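Local atomic coordinates of DyP (Bjerkandera adusta, PDB entry 3VXJ), a protein that binds heme b and probably acts as a dye-decolorizing peroxidase, using hydrogen peroxide to oxidise dyes and phenolic compounds. Residues R310-P314 with W374-F380. Numbering follows the deposited sequence.
Sequences RKTNP and WANNANF. With HEM (protoporphyrin IX containing Fe), chain B; 3DM (2,6-dimethoxyphenol), chain D.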
loop_
_atom_site.group_PDB
_atom_site.type_symbol
_atom_site.label_atom_id
_atom_site.label_comp_id
_atom_site.label_asym_id
_atom_site.label_seq_id
_atom_site.Cartn_x
_atom_site.Cartn_y
_atom_site.Cartn_z
ATOM N N ARG A 310 -8.458 -2.306 11.009
ATOM C CA ARG A 310 -8.449 -3.349 12.038
ATOM C C ARG A 310 -8.135 -4.730 11.456
ATOM O O ARG A 310 -7.449 -5.528 12.087
ATOM C CB ARG A 310 -9.774 -3.366 12.796
ATOM C CG ARG A 310 -9.800 -4.297 13.994
ATOM C CD ARG A 310 -11.001 -3.970 14.850
ATOM N NE ARG A 310 -11.009 -4.768 16.072
ATOM C CZ ARG A 310 -11.880 -4.619 17.068
ATOM N NH1 ARG A 310 -12.873 -3.730 16.972
ATOM N NH2 ARG A 310 -11.770 -5.377 18.156
ATOM N N LYS A 311 -8.611 -4.989 10.244
ATOM C CA LYS A 311 -8.268 -6.210 9.517
ATOM C C LYS A 311 -6.807 -6.258 9.090
ATOM O O LYS A 311 -6.156 -7.296 9.182
ATOM C CB LYS A 311 -9.158 -6.357 8.296
ATOM C CG LYS A 311 -10.590 -6.767 8.630
ATOM C CD LYS A 311 -10.728 -8.270 8.894
ATOM C CE LYS A 311 -12.008 -8.814 8.288
ATOM N NZ LYS A 311 -12.024 -10.305 8.273
ATOM N N THR A 312 -6.275 -5.129 8.633
ATOM C CA THR A 312 -4.919 -5.128 8.085
ATOM C C THR A 312 -3.855 -4.943 9.162
ATOM O O THR A 312 -2.715 -5.358 8.969
ATOM C CB THR A 312 -4.739 -4.097 6.970
ATOM O OG1 THR A 312 -4.963 -2.785 7.516
ATOM C CG2 THR A 312 -5.702 -4.367 5.797
ATOM N N ASN A 313 -4.241 -4.347 10.292
ATOM C CA ASN A 313 -3.416 -4.325 11.491
ATOM C C ASN A 313 -4.282 -4.521 12.729
ATOM O O ASN A 313 -4.832 -3.558 13.273
ATOM C CB ASN A 313 -2.612 -3.030 11.610
ATOM C CG ASN A 313 -1.780 -2.978 12.886
ATOM O OD1 ASN A 313 -1.668 -3.973 13.623
ATOM N ND2 ASN A 313 -1.211 -1.806 13.171
ATOM N N PRO A 314 -4.410 -5.780 13.179
ATOM C CA PRO A 314 -5.329 -6.112 14.260
ATOM C C PRO A 314 -4.931 -5.602 15.643
ATOM O O PRO A 314 -5.756 -5.666 16.545
ATOM C CB PRO A 314 -5.354 -7.648 14.247
ATOM C CG PRO A 314 -4.902 -8.022 12.867
ATOM C CD PRO A 314 -3.899 -6.984 12.504
ATOM N N TRP A 374 -6.406 -12.421 6.788
ATOM C CA TRP A 374 -7.148 -11.450 7.563
ATOM C C TRP A 374 -8.347 -10.852 6.815
ATOM O O TRP A 374 -9.490 -11.169 7.147
ATOM C CB TRP A 374 -6.204 -10.370 8.106
ATOM C CG TRP A 374 -5.259 -10.897 9.169
ATOM C CD1 TRP A 374 -5.338 -12.101 9.830
ATOM C CD2 TRP A 374 -4.117 -10.225 9.693
ATOM N NE1 TRP A 374 -4.315 -12.207 10.742
ATOM C CE2 TRP A 374 -3.546 -11.073 10.671
ATOM C CE3 TRP A 374 -3.512 -8.990 9.423
ATOM C CZ2 TRP A 374 -2.417 -10.719 11.392
ATOM C CZ3 TRP A 374 -2.383 -8.644 10.133
ATOM C CH2 TRP A 374 -1.845 -9.504 11.116
ATOM N N ALA A 375 -8.095 -10.011 5.810
ATOM C CA ALA A 375 -9.182 -9.315 5.114
ATOM C C ALA A 375 -10.222 -10.254 4.488
ATOM O O ALA A 375 -11.413 -9.986 4.561
ATOM C CB ALA A 375 -8.617 -8.360 4.078
ATOM N N ASN A 376 -9.755 -11.331 3.858
ATOM C CA ASN A 376 -10.630 -12.297 3.169
ATOM C C ASN A 376 -11.288 -13.318 4.089
ATOM O O ASN A 376 -12.081 -14.160 3.641
ATOM C CB ASN A 376 -9.850 -13.079 2.106
ATOM C CG ASN A 376 -9.452 -12.230 0.911
ATOM O OD1 ASN A 376 -9.780 -11.036 0.818
ATOM N ND2 ASN A 376 -8.701 -12.834 0.003
ATOM N N ASN A 377 -10.950 -13.266 5.373
ATOM C CA ASN A 377 -11.355 -14.304 6.308
ATOM C C ASN A 377 -12.496 -13.802 7.178
ATOM O O ASN A 377 -12.282 -12.969 8.066
ATOM C CB ASN A 377 -10.134 -14.672 7.146
ATOM C CG ASN A 377 -10.376 -15.812 8.114
ATOM O OD1 ASN A 377 -11.507 -16.238 8.371
ATOM N ND2 ASN A 377 -9.280 -16.302 8.688
ATOM N N ALA A 378 -13.705 -14.321 6.951
ATOM C CA ALA A 378 -14.868 -13.877 7.715
ATOM C C ALA A 378 -14.716 -14.134 9.205
ATOM O O ALA A 378 -15.338 -13.462 10.022
ATOM C CB ALA A 378 -16.136 -14.543 7.202
ATOM N N ASN A 379 -13.885 -15.111 9.553
ATOM C CA ASN A 379 -13.717 -15.509 10.940
ATOM C C ASN A 379 -12.518 -14.906 11.638
ATOM O O ASN A 379 -12.128 -15.345 12.724
ATOM C CB ASN A 379 -13.736 -17.028 11.010
ATOM C CG ASN A 379 -15.096 -17.576 10.641
ATOM O OD1 ASN A 379 -16.102 -17.184 11.229
ATOM N ND2 ASN A 379 -15.146 -18.441 9.626
ATOM N N PHE A 380 -11.956 -13.876 11.010
ATOM C CA PHE A 380 -10.878 -13.097 11.599
ATOM C C PHE A 380 -11.304 -11.639 11.777
ATOM O O PHE A 380 -11.900 -11.073 10.869
ATOM C CB PHE A 380 -9.599 -13.161 10.764
ATOM C CG PHE A 380 -8.465 -12.478 11.437
ATOM C CD1 PHE A 380 -7.650 -13.180 12.320
ATOM C CD2 PHE A 380 -8.281 -11.108 11.296
ATOM C CE1 PHE A 380 -6.660 -12.533 13.022
ATOM C CE2 PHE A 380 -7.296 -10.461 11.992
ATOM C CZ PHE A 380 -6.472 -11.175 12.851
HETATM C CHA HEM B . -4.502 1.794 6.157
HETATM C CHB HEM B . -7.011 2.956 2.192
HETATM C CHC HEM B . -5.753 -1.227 0.115
HETATM C CHD HEM B . -3.207 -2.399 4.054
HETATM C C1A HEM B . -5.317 2.456 5.281
HETATM C C2A HEM B . -5.978 3.715 5.538
HETATM C C3A HEM B . -6.683 4.029 4.437
HETATM C C4A HEM B . -6.458 2.995 3.452
HETATM C CMA HEM B . -7.558 5.275 4.207
HETATM C CAA HEM B . -5.918 4.483 6.878
HETATM C CBA HEM B . -4.756 5.469 7.015
HETATM C CGA HEM B . -3.411 4.812 7.211
HETATM O O1A HEM B . -3.138 4.236 8.287
HETATM O O2A HEM B . -2.574 4.896 6.269
HETATM C C1B HEM B . -6.881 1.934 1.272
HETATM C C2B HEM B . -7.475 1.903 -0.047
HETATM C C3B HEM B . -7.121 0.741 -0.627
HETATM C C4B HEM B . -6.285 0.023 0.313
HETATM C CMB HEM B . -8.366 3.026 -0.620
HETATM C CAB HEM B . -7.472 0.223 -2.038
HETATM C CBB HEM B . -7.795 1.048 -3.037
HETATM C C1C HEM B . -4.995 -1.924 1.021
HETATM C C2C HEM B . -4.483 -3.269 0.840
HETATM C C3C HEM B . -3.789 -3.601 1.940
HETATM C C4C HEM B . -3.840 -2.468 2.838
HETATM C CMC HEM B . -4.713 -4.119 -0.424
HETATM C CAC HEM B . -3.030 -4.917 2.256
HETATM C CBC HEM B . -3.501 -6.112 1.875
HETATM C C1D HEM B . -3.273 -1.352 4.937
HETATM C C2D HEM B . -2.503 -1.285 6.154
HETATM C C3D HEM B . -2.911 -0.001 6.807
HETATM C C4D HEM B . -3.882 0.596 5.925
HETATM C CMD HEM B . -1.487 -2.287 6.726
HETATM C CAD HEM B . -2.376 0.500 8.157
HETATM C CBD HEM B . -3.163 -0.212 9.252
HETATM C CGD HEM B . -2.681 0.177 10.624
HETATM O O1D HEM B . -3.542 0.566 11.459
HETATM O O2D HEM B . -1.461 0.100 10.891
HETATM N NA HEM B . -5.651 2.040 4.016
HETATM N NB HEM B . -6.183 0.751 1.481
HETATM N NC HEM B . -4.613 -1.486 2.268
HETATM N ND HEM B . -4.059 -0.208 4.810
HETATM FE FE HEM B . -5.186 0.242 3.164
HETATM O O1 3DM D . 0.427 -2.161 15.824
HETATM C C1 3DM D . 0.134 -2.785 17.018
HETATM C C2 3DM D . 0.159 -4.180 17.135
HETATM O O2 3DM D . 0.476 -4.930 16.031
HETATM C C7 3DM D . 0.136 -6.325 16.052
HETATM C C3 3DM D . -0.137 -4.761 18.376
HETATM C C4 3DM D . -0.480 -3.964 19.472
HETATM C C5 3DM D . -0.499 -2.578 19.354
HETATM C C6 3DM D . -0.196 -1.993 18.123
HETATM O O3 3DM D . -0.203 -0.638 17.943
HETATM C C8 3DM D . -0.843 0.167 18.968
HETATM O O HOH W 1 -3.591 1.195 2.446
#
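Lys-311 starts with CG anti to its carbonyl carbon (chi1 -74°) and its chain bends at chi2 and chi3, which carries NZ into the turn that follows helix 367-375, while Phe-380, with CG anti to the backbone N (chi1 -174°), turns a ring face to Trp-374 and an edge to Pro-314. The ammonium donates to Trp-374 O (NZ to O, 2.9 Å) and to Phe-380 O (NZ to O, 2.7 Å), meeting both carbonyls somewhat tilted from their planes; a further bond runs to Gly-389 O. Trp-374 O also accepts from Asn-377 N, which arrives from the opposite face of the carbonyl to NZ. Asn-377 opens a type I turn to Phe-380, and its OD1 takes the backbone N of Asn-379 in an Asx turn. Replacing Lys-311 with a methionine would probably leave the carbonyls of Trp-374 and Phe-380 without their shared donor and the turn less firmly held. Just past the end of helix 308-312, Pro-314 CG sits over the six-membered ring of Trp-374, 3.6 Å from its centroid and 5° off the normal, a CH-pi contact. Pro-314 CG also meets the Phe-380 edge, 3.5 Å from Phe-380 CZ, and the Phe-380 ring has Trp-374 CD1 over its centre. Thr-312 O lies at the indole edge, 3.5 Å from Trp-374 CZ3. On the heme side, Asn-313 ND2 bonds a propionate oxygen, O2D (3.0 Å), and the phenol oxygen O1 of 2,6-dimethoxyphenol (3.1 Å), and Thr-312 OG1 packs near pyrrole carbon C2D. Helix 308-312, which begins with the axial ligand His-308, is thus joined at its far end to the end of helix 367-375 and the turn after it by a buried ammonium ringed by backbone carbonyls, its charge probably stabilised by their dipoles, and by a proline-aromatic cluster next to the asparagine that links heme and phenol.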